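Local coordinates for protein peptidase S15/CocE/NonD (Thaumarchaeota archaeon SCGC AB-539-E09, PDB 4PF1) that probably acts as a serine aminopeptidase of the S15/CocE family with an alpha/beta hydrolase fold, removing residues from the N-terminal end of peptides, at residues A[153-159]-A[177-183]; A[274-278]-A[304-309]. All coordinates share one frame; numbering follows the deposited sequence.

Interaction 1: residues A[153-159]-A[177-183]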
ATOM      1  N   GLY A 153      16.478 -45.136   9.329  1.00 19.79           N
ATOM      2  CA  GLY A 153      17.926 -45.203   9.166  1.00 19.49           C
ATOM      3  C   GLY A 153      18.444 -44.563   7.892  1.00 22.36           C
ATOM      4  O   GLY A 153      19.614 -44.743   7.547  1.00 21.92           O
ATOM      5  N   ARG A 154      17.578 -43.816   7.176  1.00 18.26           N
ATOM      6  CA  ARG A 154      17.937 -43.137   5.924  1.00 17.84           C
ATOM      7  C   ARG A 154      17.921 -41.620   6.124  1.00 21.14           C
ATOM      8  O   ARG A 154      17.025 -41.097   6.790  1.00 19.77           O
ATOM      9  CB  ARG A 154      16.993 -43.550   4.783  1.00 16.69           C
ATOM     10  CG  ARG A 154      17.026 -45.042   4.467  1.00 22.00           C
ATOM     11  CD  ARG A 154      16.264 -45.336   3.198  1.00 27.89           C
ATOM     12  NE  ARG A 154      16.065 -46.768   2.995  1.00 34.87           N
ATOM     13  CZ  ARG A 154      15.448 -47.291   1.940  1.00 47.50           C
ATOM     14  NH1 ARG A 154      14.975 -46.503   0.981  1.00 32.94           N
ATOM     15  NH2 ARG A 154      15.303 -48.604   1.833  1.00 35.78           N
ATOM     16  N   VAL A 155      18.943 -40.921   5.591  1.00 18.20           N
ATOM     17  CA  VAL A 155      19.105 -39.473   5.768  1.00 17.54           C
ATOM     18  C   VAL A 155      19.327 -38.780   4.417  1.00 21.36           C
ATOM     19  O   VAL A 155      19.979 -39.333   3.528  1.00 21.07           O
ATOM     20  CB  VAL A 155      20.284 -39.160   6.757  1.00 21.82           C
ATOM     21  CG1 VAL A 155      20.507 -37.652   6.919  1.00 21.09           C
ATOM     22  CG2 VAL A 155      20.064 -39.812   8.120  1.00 21.91           C
ATOM     23  N   ALA A 156      18.793 -37.554   4.283  1.00 16.99           N
ATOM     24  CA  ALA A 156      19.022 -36.679   3.140  1.00 16.21           C
ATOM     25  C   ALA A 156      19.433 -35.308   3.642  1.00 18.94           C
ATOM     26  O   ALA A 156      18.958 -34.877   4.693  1.00 17.87           O
ATOM     27  CB  ALA A 156      17.774 -36.575   2.283  1.00 16.87           C
ATOM     28  N   ALA A 157      20.343 -34.638   2.926  1.00 15.30           N
ATOM     29  CA  ALA A 157      20.792 -33.303   3.303  1.00 14.83           C
ATOM     30  C   ALA A 157      20.295 -32.276   2.297  1.00 18.77           C
ATOM     31  O   ALA A 157      20.467 -32.461   1.090  1.00 18.59           O
ATOM     32  CB  ALA A 157      22.310 -33.261   3.403  1.00 15.93           C
ATOM     33  N   ILE A 158      19.603 -31.230   2.784  1.00 14.64           N
ATOM     34  CA  ILE A 158      19.071 -30.161   1.936  1.00 14.19           C
ATOM     35  C   ILE A 158      19.422 -28.797   2.557  1.00 17.77           C
ATOM     36  O   ILE A 158      19.714 -28.720   3.757  1.00 17.61           O
ATOM     37  CB  ILE A 158      17.530 -30.313   1.663  1.00 17.12           C
ATOM     38  CG1 ILE A 158      16.667 -29.818   2.852  1.00 17.07           C
ATOM     39  CG2 ILE A 158      17.158 -31.751   1.233  1.00 18.23           C
ATOM     40  CD1 ILE A 158      15.156 -29.630   2.537  1.00 20.94           C
ATOM     41  N   GLY A 159      19.406 -27.749   1.738  1.00 13.10           N
ATOM     42  CA  GLY A 159      19.728 -26.401   2.185  1.00 12.55           C
ATOM     43  C   GLY A 159      20.211 -25.489   1.081  1.00 15.64           C
ATOM     44  O   GLY A 159      20.678 -25.957   0.041  1.00 14.28           O
ATOM     45  N   ALA A 177      24.288 -44.041   5.498  1.00 19.82           N
ATOM     46  CA  ALA A 177      22.882 -43.686   5.714  1.00 19.47           C
ATOM     47  C   ALA A 177      22.432 -42.495   4.833  1.00 22.51           C
ATOM     48  O   ALA A 177      21.230 -42.311   4.642  1.00 22.14           O
ATOM     49  CB  ALA A 177      22.635 -43.378   7.180  1.00 20.19           C
ATOM     50  N   LEU A 178      23.389 -41.691   4.295  1.00 18.74           N
ATOM     51  CA  LEU A 178      23.057 -40.569   3.406  1.00 17.41           C
ATOM     52  C   LEU A 178      22.636 -41.125   2.036  1.00 20.54           C
ATOM     53  O   LEU A 178      23.443 -41.767   1.350  1.00 20.48           O
ATOM     54  CB  LEU A 178      24.225 -39.569   3.276  1.00 17.09           C
ATOM     55  CG  LEU A 178      23.930 -38.316   2.428  1.00 20.46           C
ATOM     56  CD1 LEU A 178      23.093 -37.304   3.203  1.00 19.39           C
ATOM     57  CD2 LEU A 178      25.208 -37.681   1.940  1.00 23.32           C
ATOM     58  N   LYS A 179      21.358 -40.901   1.664  1.00 15.97           N
ATOM     59  CA  LYS A 179      20.755 -41.470   0.460  1.00 15.59           C
ATOM     60  C   LYS A 179      20.562 -40.467  -0.681  1.00 20.12           C
ATOM     61  O   LYS A 179      20.413 -40.899  -1.821  1.00 19.64           O
ATOM     62  CB  LYS A 179      19.400 -42.135   0.797  1.00 17.65           C
ATOM     63  CG  LYS A 179      19.470 -43.220   1.888  1.00 23.71           C
ATOM     64  CD  LYS A 179      20.371 -44.416   1.506  1.00 27.96           C
ATOM     65  CE  LYS A 179      20.621 -45.328   2.684  1.00 32.78           C
ATOM     66  NZ  LYS A 179      21.557 -46.430   2.345  1.00 38.24           N
ATOM     67  N   ALA A 180      20.524 -39.146  -0.385  1.00 17.05           N
ATOM     68  CA  ALA A 180      20.328 -38.096  -1.402  1.00 16.72           C
ATOM     69  C   ALA A 180      20.673 -36.711  -0.860  1.00 20.07           C
ATOM     70  O   ALA A 180      20.660 -36.508   0.352  1.00 19.77           O
ATOM     71  CB  ALA A 180      18.882 -38.103  -1.895  1.00 17.35           C
ATOM     72  N   VAL A 181      20.953 -35.748  -1.764  1.00 16.62           N
ATOM     73  CA  VAL A 181      21.227 -34.351  -1.395  1.00 15.99           C
ATOM     74  C   VAL A 181      20.481 -33.388  -2.337  1.00 19.62           C
ATOM     75  O   VAL A 181      20.336 -33.671  -3.529  1.00 19.48           O
ATOM     76  CB  VAL A 181      22.742 -33.988  -1.319  1.00 19.74           C
ATOM     77  CG1 VAL A 181      23.403 -34.576  -0.075  1.00 19.64           C
ATOM     78  CG2 VAL A 181      23.487 -34.390  -2.588  1.00 19.90           C
ATOM     79  N   VAL A 182      20.006 -32.251  -1.791  1.00 15.52           N
ATOM     80  CA  VAL A 182      19.333 -31.208  -2.569  1.00 14.86           C
ATOM     81  C   VAL A 182      20.012 -29.842  -2.255  1.00 18.38           C
ATOM     82  O   VAL A 182      19.498 -29.063  -1.439  1.00 18.09           O
ATOM     83  CB  VAL A 182      17.784 -31.168  -2.362  1.00 18.51           C
ATOM     84  CG1 VAL A 182      17.131 -30.151  -3.297  1.00 18.05           C
ATOM     85  CG2 VAL A 182      17.154 -32.546  -2.560  1.00 18.73           C
ATOM     86  N   PRO A 183      21.184 -29.542  -2.867  1.00 14.28           N
ATOM     87  CA  PRO A 183      21.824 -28.246  -2.593  1.00 13.37           C
ATOM     88  C   PRO A 183      21.192 -27.100  -3.409  1.00 15.55           C
ATOM     89  O   PRO A 183      21.193 -27.132  -4.642  1.00 14.84           O
ATOM     90  CB  PRO A 183      23.291 -28.489  -2.963  1.00 15.31           C
ATOM     91  CG  PRO A 183      23.267 -29.602  -3.959  1.00 20.09           C
ATOM     92  CD  PRO A 183      21.960 -30.340  -3.842  1.00 15.91           C
TER

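Interaction 2: residues A[274-278]-A[304-309]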
ATOM      1  N   MET A 274      34.416 -25.342  -4.941  1.00 18.84           N
ATOM      2  CA  MET A 274      33.614 -26.546  -4.723  1.00 18.55           C
ATOM      3  C   MET A 274      33.419 -27.383  -5.984  1.00 22.15           C
ATOM      4  O   MET A 274      33.356 -28.604  -5.884  1.00 21.27           O
ATOM      5  CB  MET A 274      32.256 -26.187  -4.109  1.00 20.47           C
ATOM      6  CG  MET A 274      32.373 -25.623  -2.706  1.00 24.07           C
ATOM      7  SD  MET A 274      33.228 -26.760  -1.587  1.00 29.01           S
ATOM      8  CE  MET A 274      31.837 -27.784  -1.076  1.00 25.63           C
ATOM      9  N   ASP A 275      33.332 -26.736  -7.164  1.00 18.80           N
ATOM     10  CA  ASP A 275      33.197 -27.441  -8.443  1.00 18.87           C
ATOM     11  C   ASP A 275      34.484 -28.220  -8.759  1.00 24.58           C
ATOM     12  O   ASP A 275      34.415 -29.376  -9.169  1.00 24.71           O
ATOM     13  CB  ASP A 275      32.860 -26.454  -9.583  1.00 19.72           C
ATOM     14  CG  ASP A 275      33.911 -25.387  -9.829  1.00 23.11           C
ATOM     15  OD1 ASP A 275      34.227 -24.633  -8.880  1.00 23.35           O
ATOM     16  OD2 ASP A 275      34.413 -25.305 -10.966  1.00 25.23           O
ATOM     17  N   LYS A 276      35.652 -27.596  -8.518  1.00 22.11           N
ATOM     18  CA  LYS A 276      36.957 -28.205  -8.768  1.00 22.83           C
ATOM     19  C   LYS A 276      37.249 -29.302  -7.731  1.00 28.20           C
ATOM     20  O   LYS A 276      37.761 -30.364  -8.098  1.00 28.20           O
ATOM     21  CB  LYS A 276      38.059 -27.132  -8.773  1.00 24.85           C
ATOM     22  CG  LYS A 276      37.969 -26.188  -9.973  1.00 35.68           C
ATOM     23  CD  LYS A 276      38.864 -24.963  -9.816  1.00 46.24           C
ATOM     24  CE  LYS A 276      38.774 -24.021 -10.997  1.00 58.88           C
ATOM     25  NZ  LYS A 276      37.490 -23.264 -11.019  1.00 67.71           N
ATOM     26  N   MET A 277      36.860 -29.068  -6.455  1.00 25.40           N
ATOM     27  CA  MET A 277      37.033 -30.021  -5.352  1.00 26.13           C
ATOM     28  C   MET A 277      36.164 -31.288  -5.567  1.00 29.40           C
ATOM     29  O   MET A 277      36.701 -32.395  -5.536  1.00 29.87           O
ATOM     30  CB  MET A 277      36.701 -29.345  -4.002  1.00 28.59           C
ATOM     31  CG  MET A 277      37.107 -30.163  -2.781  1.00 33.26           C
ATOM     32  SD  MET A 277      35.833 -31.347  -2.260  1.00 38.14           S
ATOM     33  CE  MET A 277      34.741 -30.268  -1.343  1.00 34.23           C
ATOM     34  N   LEU A 278      34.836 -31.121  -5.790  1.00 24.56           N
ATOM     35  CA  LEU A 278      33.905 -32.247  -6.000  1.00 24.18           C
ATOM     36  C   LEU A 278      34.252 -33.077  -7.250  1.00 27.33           C
ATOM     37  O   LEU A 278      33.949 -34.274  -7.289  1.00 26.27           O
ATOM     38  CB  LEU A 278      32.448 -31.758  -6.090  1.00 23.62           C
ATOM     39  CG  LEU A 278      31.764 -31.434  -4.759  1.00 27.95           C
ATOM     40  CD1 LEU A 278      30.657 -30.430  -4.951  1.00 27.52           C
ATOM     41  CD2 LEU A 278      31.208 -32.681  -4.109  1.00 30.44           C
ATOM     42  N   LYS A 304      27.707 -24.147 -12.681  1.00 15.61           N
ATOM     43  CA  LYS A 304      29.096 -24.631 -12.728  1.00 16.08           C
ATOM     44  C   LYS A 304      29.190 -26.031 -12.092  1.00 20.75           C
ATOM     45  O   LYS A 304      29.960 -26.865 -12.569  1.00 20.45           O
ATOM     46  CB  LYS A 304      30.059 -23.640 -12.036  1.00 18.22           C
ATOM     47  CG  LYS A 304      31.548 -23.958 -12.239  1.00 24.21           C
ATOM     48  CD  LYS A 304      32.106 -23.377 -13.541  1.00 32.23           C
ATOM     49  CE  LYS A 304      33.486 -23.903 -13.871  1.00 47.41           C
ATOM     50  NZ  LYS A 304      34.536 -23.351 -12.974  1.00 58.97           N
ATOM     51  N   LEU A 305      28.365 -26.298 -11.045  1.00 18.29           N
ATOM     52  CA  LEU A 305      28.298 -27.609 -10.388  1.00 18.77           C
ATOM     53  C   LEU A 305      27.822 -28.671 -11.361  1.00 23.79           C
ATOM     54  O   LEU A 305      28.470 -29.706 -11.485  1.00 24.33           O
ATOM     55  CB  LEU A 305      27.371 -27.584  -9.159  1.00 18.55           C
ATOM     56  CG  LEU A 305      27.983 -27.159  -7.835  1.00 23.38           C
ATOM     57  CD1 LEU A 305      26.923 -27.132  -6.747  1.00 23.16           C
ATOM     58  CD2 LEU A 305      29.135 -28.081  -7.427  1.00 25.76           C
ATOM     59  N   TYR A 306      26.701 -28.409 -12.079  1.00 20.70           N
ATOM     60  CA  TYR A 306      26.181 -29.345 -13.076  1.00 21.02           C
ATOM     61  C   TYR A 306      27.218 -29.587 -14.182  1.00 25.02           C
ATOM     62  O   TYR A 306      27.433 -30.731 -14.562  1.00 24.54           O
ATOM     63  CB  TYR A 306      24.842 -28.855 -13.680  1.00 21.90           C
ATOM     64  CG  TYR A 306      24.414 -29.639 -14.909  1.00 24.30           C
ATOM     65  CD1 TYR A 306      23.857 -30.910 -14.791  1.00 26.26           C
ATOM     66  CD2 TYR A 306      24.629 -29.138 -16.189  1.00 25.50           C
ATOM     67  CE1 TYR A 306      23.485 -31.643 -15.916  1.00 26.43           C
ATOM     68  CE2 TYR A 306      24.284 -29.874 -17.322  1.00 26.82           C
ATOM     69  CZ  TYR A 306      23.717 -31.129 -17.181  1.00 34.45           C
ATOM     70  OH  TYR A 306      23.370 -31.848 -18.299  1.00 36.39           O
ATOM     71  N   LYS A 307      27.867 -28.508 -14.678  1.00 21.98           N
ATOM     72  CA  LYS A 307      28.860 -28.572 -15.759  1.00 22.40           C
ATOM     73  C   LYS A 307      30.020 -29.530 -15.436  1.00 27.92           C
ATOM     74  O   LYS A 307      30.457 -30.268 -16.321  1.00 28.40           O
ATOM     75  CB  LYS A 307      29.407 -27.167 -16.078  1.00 24.42           C
ATOM     76  CG  LYS A 307      30.297 -27.115 -17.330  1.00 34.50           C
ATOM     77  CD  LYS A 307      30.703 -25.687 -17.728  1.00 39.82           C
ATOM     78  CE  LYS A 307      31.843 -25.115 -16.907  1.00 43.27           C
ATOM     79  NZ  LYS A 307      33.112 -25.878 -17.071  1.00 46.95           N
ATOM     80  N   VAL A 308      30.504 -29.529 -14.182  1.00 25.09           N
ATOM     81  CA  VAL A 308      31.642 -30.366 -13.787  1.00 26.07           C
ATOM     82  C   VAL A 308      31.201 -31.782 -13.332  1.00 30.98           C
ATOM     83  O   VAL A 308      31.979 -32.727 -13.475  1.00 31.63           O
ATOM     84  CB  VAL A 308      32.544 -29.681 -12.713  1.00 30.02           C
ATOM     85  CG1 VAL A 308      33.011 -28.304 -13.177  1.00 29.51           C
ATOM     86  CG2 VAL A 308      31.841 -29.587 -11.357  1.00 29.52           C
ATOM     87  N   LEU A 309      29.976 -31.926 -12.787  1.00 27.33           N
ATOM     88  CA  LEU A 309      29.511 -33.213 -12.255  1.00 27.49           C
ATOM     89  C   LEU A 309      28.702 -34.043 -13.271  1.00 31.82           C
ATOM     90  O   LEU A 309      28.598 -35.258 -13.096  1.00 31.74           O
ATOM     91  CB  LEU A 309      28.703 -33.020 -10.954  1.00 27.05           C
ATOM     92  CG  LEU A 309      29.468 -32.405  -9.759  1.00 31.46           C
ATOM     93  CD1 LEU A 309      28.526 -32.070  -8.625  1.00 30.94           C
ATOM     94  CD2 LEU A 309      30.587 -33.326  -9.267  1.00 34.60           C
TER
HETATM   95  O   HOH W   1      35.049 -22.304  -9.988  1.00 10.93           O

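Interaction 1: residues A[153-159]-A[177-183]
Lys179 lies across Arg154 at about a right angle, two long aliphatic stems in contact. From its CB, 4.0 Å from Val155 O, the lysine chain passes to CG, which rests 3.8 Å from Arg154 CB. The bend at chi2 (-61°) keeps the stem close, and CE comes back to 4.0 Å from Arg154 CG. NZ then binds the carbonyl of Pro176, while the guanidinium of Arg154 pairs with Asp366, so each cation has its own partner.

The strands run parallel as neighbours in the central sheet of the alpha/beta hydrolase fold, joined by the beta-alpha-beta unit through helix 162-169. Lys179 N gives a nearly straight bond to Val155 O (2.8 Å, 170° at the hydrogen), and Val182 N reaches Ala157 O within the carbonyl plane. The small methyl of Ala157 lies against both Leu178 and Val181: its CB meets Leu178 CD1 at 4.1 Å and Val181 CG1 at 3.9 Å. Ile158 and Val182, beta-branched residues suited to extended chain, lie side by side, with Ile158 CG2 3.7 Å from Val182 CB. Gly159, in a backbone conformation open mainly to glycine, gives a weak N-H bond to Val182 O.

Interaction 2: residues A[274-278]-A[304-309]
Three charged side chains, Asp275, Lys276 and Lys304, gather at one edge of this helix pair, with one carboxylate oxygen facing both lysines, one closely and one at long range. Lys304 NZ makes a salt-bridge hydrogen bond of 2.8 Å to Asp275 OD2, arriving 38° out of the carboxylate plane. Lys276 NZ approaches the same oxygen in a long salt bridge of 3.7 Å, and the two ammonium nitrogens come within 3.5 Å of each other. A water donates to Asp275 OD1 and weakly accepts from Lys304 NZ. In Lys304, CG stands anti to the backbone N, which sets it beside OD2; the chain then folds at chi2 (85°) and again at chi4, bringing CE and then NZ round to the same oxygen. Its NZ also bonds to Tyr300.

Behind the charges the contact is apolar. The short segments run nearly parallel, 22° apart, with axes 9.2 Å from each other. Val308 places CG2 against Asp275 CB at 3.7 Å and near the Asp275 carbonyl oxygen; its compact branched side chain fits beside the acid's backbone. Further in, Leu278 CD1 meets Leu305 CD2 at 3.7 Å, and Leu309 CD2 rests 4.0 Å from Leu278 CB. The leucines' branched apolar tips fill the buried side of the contact, while Leu305 and Leu309 also touch Ile289 and Met287 of strand 287-292, so helix 301-309 packs on both the sheet and helix 274-279.

Asp275 is buried, and the adjacent cations would be expected to stabilise its negative charge; the carboxylate in turn probably offsets some of the repulsion between the two ammonium groups.

Overall arrangement
From the N terminus, the chain enters strand 154-160, passes through helix 162-169 and returns in strand 178-184, where interaction 1 closes its loop. Only afterwards does it reach helix 274-279; strand 287-292 follows, and helix 301-309 then closes interaction 2. The loops are thus in series and neither nest nor cross. Their centres are 19 Å apart and their nearest atoms about 5 Å, without touching. Strand 287-292 links them: it is the sheet neighbour of strand 178-184 and also lies under helix 301-309. Helix 162-169 provides a second link, connecting the strands of interaction 1 and packing against Met274. Interaction 1 joins sheet strands; interaction 2 ties helix 274-279 to helix 301-309, which packs on the sheet.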